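Local coordinates for alginate biosynthesis protein AlgJ (Pseudomonas putida, PDB 4O8V) that probably adds acetyl groups to the mannuronate residues of alginate in the periplasm, as part of an inner-membrane complex, at residues A[100-114]-A[123-135]. Numbering follows the deposited sequence.
Sequences PDLMAPMEQAKARGQ and WTPMGAEVAAQAL
In this SGNH hydrolase-like domain, helix 125-135, which follows closely on the predicted catalytic Asp120 and His122, packs against helix 103-109; the two run in roughly opposite directions, their axes crossing at 139° and 9.1 Å apart at closest approach. Val130 fills the middle of the seam: CG1 lies against the backbone and CB of Pro105, and CG2 meets Ala109 CB at 3.7 Å. Toward the start of 100-114, Ala134 CB touches both Pro105 CG and Leu102 CD2, while the same Leu102 methyl reaches Leu135 CG at 3.9 Å; Leu102 and Leu135 both continue onto Ala59 of the central parallel sheet. Met106, a selenomethionine, runs out straight and then bends at its last torsion (chi3 79°), which brings CE to the edge of the Trp123 indole, 4.0 Å from CE3. Trp123 NE1 in turn donates a hydrogen bond to Tyr219 O, next to the presumed nucleophile Ser218. At the other end, selenomethionine Met126 folds at chi2 and chi3, placing SE 4.0 Å above one face of the Arg112 guanidinium and CE against Gly113 O. Glu129 OE1 stays near the guanidinium plane but beyond salt-bridge distance of Arg112; its OE2 pairs with Arg189. Thr124, the N-cap of the second helix, ties the ends together: OG1 donates to Gln114 O at 2.8 Å, tilted 30° from the carbonyl plane, and accepts from Gly127 N at 3.0 Å. A valine here would probably leave both Gln114 O and the first-turn Gly127 N without this partner, weakening the cap and the link to 100-114. Helix packing over a parallel sheet, with the short Asp-X-His loop leading straight into a capped helix, fits the alpha/beta/alpha fold of SGNH hydrolases.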
loop_
_atom_site.group_PDB
_atom_site.type_symbol
_atom_site.label_atom_id
_atom_site.label_comp_id
_atom_site.label_asym_id
_atom_site.label_seq_id
_atom_site.Cartn_x
_atom_site.Cartn_y
_atom_site.Cartn_z
ATOM N N PRO A 100 0.187 5.144 10.924
ATOM C CA PRO A 100 -0.863 4.466 11.695
ATOM C C PRO A 100 -0.833 2.955 11.504
ATOM O O PRO A 100 -0.495 2.448 10.435
ATOM C CB PRO A 100 -2.156 5.065 11.129
ATOM C CG PRO A 100 -1.726 6.419 10.576
ATOM C CD PRO A 100 -0.359 6.161 10.005
ATOM N N ASP A 101 -1.195 2.231 12.556
ATOM C CA ASP A 101 -1.178 0.777 12.477
ATOM C C ASP A 101 -2.357 0.235 11.678
ATOM O O ASP A 101 -3.510 0.453 12.039
ATOM C CB ASP A 101 -1.182 0.178 13.878
ATOM C CG ASP A 101 -1.122 -1.341 13.845
ATOM O OD1 ASP A 101 -0.025 -1.899 13.658
ATOM O OD2 ASP A 101 -2.182 -1.967 13.972
ATOM N N LEU A 102 -2.070 -0.461 10.584
ATOM C CA LEU A 102 -3.129 -1.045 9.756
ATOM C C LEU A 102 -3.328 -2.537 10.044
ATOM O O LEU A 102 -4.388 -3.111 9.753
ATOM C CB LEU A 102 -2.827 -0.860 8.277
ATOM C CG LEU A 102 -2.684 0.585 7.793
ATOM C CD1 LEU A 102 -2.421 0.546 6.295
ATOM C CD2 LEU A 102 -3.943 1.389 8.109
HETATM N N MSE A 103 -2.303 -3.172 10.598
HETATM C CA MSE A 103 -2.382 -4.605 10.882
HETATM C C MSE A 103 -3.486 -4.951 11.901
HETATM O O MSE A 103 -4.292 -5.846 11.651
HETATM C CB MSE A 103 -1.030 -5.105 11.384
HETATM C CG MSE A 103 -1.077 -6.400 12.139
HETATM SE SE MSE A 103 -0.733 -7.803 10.868
ATOM N N ALA A 104 -3.537 -4.256 13.041
ATOM C CA ALA A 104 -4.549 -4.599 14.051
ATOM C C ALA A 104 -5.990 -4.472 13.504
ATOM O O ALA A 104 -6.777 -5.410 13.652
ATOM C CB ALA A 104 -4.371 -3.757 15.311
ATOM N N PRO A 105 -6.338 -3.345 12.846
ATOM C CA PRO A 105 -7.712 -3.367 12.335
ATOM C C PRO A 105 -7.954 -4.380 11.212
ATOM O O PRO A 105 -9.042 -4.974 11.199
ATOM C CB PRO A 105 -7.937 -1.924 11.844
ATOM C CG PRO A 105 -6.566 -1.326 11.691
ATOM C CD PRO A 105 -5.712 -2.015 12.710
HETATM N N MSE A 106 -7.005 -4.599 10.298
HETATM C CA MSE A 106 -7.256 -5.609 9.261
HETATM C C MSE A 106 -7.434 -7.002 9.876
HETATM O O MSE A 106 -8.293 -7.775 9.450
HETATM C CB MSE A 106 -6.138 -5.608 8.224
HETATM C CG MSE A 106 -6.202 -4.339 7.414
HETATM SE SE MSE A 106 -4.829 -4.248 6.021
HETATM C CE MSE A 106 -5.698 -5.413 4.663
ATOM N N GLU A 107 -6.629 -7.312 10.885
ATOM C CA GLU A 107 -6.757 -8.589 11.582
ATOM C C GLU A 107 -8.113 -8.734 12.259
ATOM O O GLU A 107 -8.739 -9.804 12.202
ATOM C CB GLU A 107 -5.642 -8.741 12.608
ATOM C CG GLU A 107 -4.604 -9.770 12.220
ATOM C CD GLU A 107 -3.878 -10.323 13.427
ATOM O OE1 GLU A 107 -3.740 -9.581 14.427
ATOM O OE2 GLU A 107 -3.458 -11.502 13.383
ATOM N N GLN A 108 -8.550 -7.672 12.932
ATOM C CA GLN A 108 -9.869 -7.645 13.565
ATOM C C GLN A 108 -10.927 -7.982 12.515
ATOM O O GLN A 108 -11.857 -8.762 12.762
ATOM C CB GLN A 108 -10.136 -6.269 14.202
ATOM C CG GLN A 108 -11.464 -6.124 14.959
ATOM C CD GLN A 108 -11.673 -4.718 15.538
ATOM O OE1 GLN A 108 -11.438 -3.709 14.866
ATOM N NE2 GLN A 108 -12.105 -4.655 16.793
ATOM N N ALA A 109 -10.746 -7.428 11.319
ATOM C CA ALA A 109 -11.756 -7.519 10.261
ATOM C C ALA A 109 -11.852 -8.896 9.564
ATOM O O ALA A 109 -12.806 -9.149 8.824
ATOM C CB ALA A 109 -11.488 -6.426 9.197
ATOM N N LYS A 110 -10.896 -9.787 9.797
ATOM C CA LYS A 110 -10.973 -11.138 9.210
ATOM C C LYS A 110 -12.261 -11.903 9.584
ATOM O O LYS A 110 -12.712 -12.787 8.839
ATOM C CB LYS A 110 -9.754 -11.978 9.622
ATOM C CG LYS A 110 -8.432 -11.476 9.054
ATOM C CD LYS A 110 -7.252 -12.188 9.683
ATOM C CE LYS A 110 -7.196 -13.660 9.304
ATOM N NZ LYS A 110 -6.089 -14.379 9.995
ATOM N N ALA A 111 -12.844 -11.576 10.725
ATOM C CA ALA A 111 -14.071 -12.256 11.149
ATOM C C ALA A 111 -15.240 -11.963 10.205
ATOM O O ALA A 111 -16.166 -12.777 10.077
ATOM C CB ALA A 111 -14.422 -11.869 12.561
ATOM N N ARG A 112 -15.192 -10.809 9.538
ATOM C CA ARG A 112 -16.259 -10.390 8.636
ATOM C C ARG A 112 -16.185 -11.063 7.261
ATOM O O ARG A 112 -17.202 -11.219 6.580
ATOM C CB ARG A 112 -16.224 -8.849 8.453
ATOM C CG ARG A 112 -16.451 -8.056 9.738
ATOM C CD ARG A 112 -15.898 -6.636 9.595
ATOM N NE ARG A 112 -16.525 -5.908 8.498
ATOM C CZ ARG A 112 -16.147 -4.697 8.092
ATOM N NH1 ARG A 112 -15.137 -4.084 8.697
ATOM N NH2 ARG A 112 -16.778 -4.095 7.086
ATOM N N GLY A 113 -14.979 -11.444 6.851
ATOM C CA GLY A 113 -14.755 -12.002 5.535
ATOM C C GLY A 113 -13.302 -11.795 5.151
ATOM O O GLY A 113 -12.496 -11.394 5.989
ATOM N N GLN A 114 -12.965 -12.091 3.900
ATOM C CA GLN A 114 -11.591 -11.972 3.442
ATOM C C GLN A 114 -11.168 -10.499 3.393
ATOM O O GLN A 114 -11.865 -9.672 2.791
ATOM C CB GLN A 114 -11.422 -12.606 2.066
ATOM C CG GLN A 114 -11.465 -14.137 2.142
ATOM C CD GLN A 114 -11.219 -14.804 0.807
ATOM O OE1 GLN A 114 -11.871 -15.788 0.479
ATOM N NE2 GLN A 114 -10.239 -14.303 0.048
ATOM N N TRP A 123 -5.303 -6.543 -1.153
ATOM C CA TRP A 123 -6.473 -6.517 -0.300
ATOM C C TRP A 123 -7.756 -6.579 -1.127
ATOM O O TRP A 123 -7.801 -6.160 -2.287
ATOM C CB TRP A 123 -6.479 -5.268 0.596
ATOM C CG TRP A 123 -6.122 -3.956 -0.083
ATOM C CD1 TRP A 123 -6.308 -3.599 -1.400
ATOM C CD2 TRP A 123 -5.563 -2.805 0.572
ATOM N NE1 TRP A 123 -5.879 -2.289 -1.597
ATOM C CE2 TRP A 123 -5.417 -1.788 -0.404
ATOM C CE3 TRP A 123 -5.153 -2.546 1.888
ATOM C CZ2 TRP A 123 -4.874 -0.521 -0.102
ATOM C CZ3 TRP A 123 -4.621 -1.281 2.186
ATOM C CH2 TRP A 123 -4.477 -0.295 1.184
ATOM N N THR A 124 -8.793 -7.140 -0.516
ATOM C CA THR A 124 -10.153 -7.047 -1.020
ATOM C C THR A 124 -10.698 -5.640 -0.828
ATOM O O THR A 124 -10.144 -4.856 -0.054
ATOM C CB THR A 124 -11.106 -8.020 -0.276
ATOM O OG1 THR A 124 -11.226 -7.602 1.093
ATOM C CG2 THR A 124 -10.602 -9.489 -0.369
ATOM N N PRO A 125 -11.794 -5.321 -1.521
ATOM C CA PRO A 125 -12.390 -4.004 -1.291
ATOM C C PRO A 125 -12.755 -3.765 0.177
ATOM O O PRO A 125 -12.577 -2.651 0.673
ATOM C CB PRO A 125 -13.630 -4.035 -2.166
ATOM C CG PRO A 125 -13.275 -4.986 -3.261
ATOM C CD PRO A 125 -12.437 -6.027 -2.646
HETATM N N MSE A 126 -13.263 -4.788 0.865
HETATM C CA MSE A 126 -13.525 -4.626 2.284
HETATM C C MSE A 126 -12.233 -4.389 3.070
HETATM O O MSE A 126 -12.213 -3.573 4.002
HETATM C CB MSE A 126 -14.277 -5.844 2.840
HETATM C CG MSE A 126 -14.733 -5.665 4.267
HETATM SE SE MSE A 126 -13.476 -6.422 5.582
HETATM C CE MSE A 126 -13.899 -8.327 5.375
ATOM N N GLY A 127 -11.158 -5.084 2.690
ATOM C CA GLY A 127 -9.884 -4.922 3.363
ATOM C C GLY A 127 -9.337 -3.509 3.196
ATOM O O GLY A 127 -8.831 -2.886 4.138
ATOM N N ALA A 128 -9.435 -3.000 1.978
ATOM C CA ALA A 128 -8.950 -1.647 1.700
ATOM C C ALA A 128 -9.797 -0.606 2.452
ATOM O O ALA A 128 -9.315 0.426 2.892
ATOM C CB ALA A 128 -8.950 -1.386 0.190
ATOM N N GLU A 129 -11.071 -0.907 2.638
ATOM C CA GLU A 129 -11.963 0.022 3.298
ATOM C C GLU A 129 -11.618 0.107 4.794
ATOM O O GLU A 129 -11.642 1.192 5.383
ATOM C CB GLU A 129 -13.416 -0.420 3.073
ATOM C CG GLU A 129 -14.458 0.434 3.771
ATOM C CD GLU A 129 -15.851 -0.122 3.572
ATOM O OE1 GLU A 129 -16.217 -1.092 4.272
ATOM O OE2 GLU A 129 -16.565 0.388 2.688
ATOM N N VAL A 130 -11.318 -1.040 5.404
ATOM C CA VAL A 130 -10.842 -1.083 6.780
ATOM C C VAL A 130 -9.574 -0.236 6.945
ATOM O O VAL A 130 -9.477 0.577 7.886
ATOM C CB VAL A 130 -10.580 -2.540 7.227
ATOM C CG1 VAL A 130 -9.863 -2.574 8.570
ATOM C CG2 VAL A 130 -11.899 -3.288 7.298
ATOM N N ALA A 131 -8.636 -0.385 6.009
ATOM C CA ALA A 131 -7.398 0.409 6.030
ATOM C C ALA A 131 -7.720 1.899 5.904
ATOM O O ALA A 131 -7.219 2.727 6.685
ATOM C CB ALA A 131 -6.434 -0.044 4.916
ATOM N N ALA A 132 -8.572 2.262 4.952
ATOM C CA ALA A 132 -8.969 3.672 4.810
ATOM C C ALA A 132 -9.616 4.220 6.077
ATOM O O ALA A 132 -9.386 5.379 6.453
ATOM C CB ALA A 132 -9.918 3.853 3.630
ATOM N N GLN A 133 -10.437 3.416 6.744
ATOM C CA GLN A 133 -11.059 3.903 7.952
ATOM C C GLN A 133 -10.039 4.129 9.069
ATOM O O GLN A 133 -10.167 5.103 9.833
ATOM C CB GLN A 133 -12.177 2.951 8.426
ATOM C CG GLN A 133 -13.475 3.207 7.688
ATOM C CD GLN A 133 -14.478 2.082 7.814
ATOM O OE1 GLN A 133 -14.123 0.946 8.135
ATOM N NE2 GLN A 133 -15.738 2.388 7.539
ATOM N N ALA A 134 -9.076 3.221 9.202
ATOM C CA ALA A 134 -8.029 3.380 10.204
ATOM C C ALA A 134 -7.225 4.648 9.918
ATOM O O ALA A 134 -6.881 5.391 10.831
ATOM C CB ALA A 134 -7.089 2.167 10.228
ATOM N N LEU A 135 -6.898 4.862 8.652
ATOM C CA LEU A 135 -6.127 6.042 8.289
ATOM C C LEU A 135 -6.937 7.321 8.573
ATOM O O LEU A 135 -6.411 8.295 9.124
ATOM C CB LEU A 135 -5.682 5.954 6.815
ATOM C CG LEU A 135 -4.659 4.870 6.490
ATOM C CD1 LEU A 135 -4.559 4.634 4.968
ATOM C CD2 LEU A 135 -3.295 5.266 7.063
#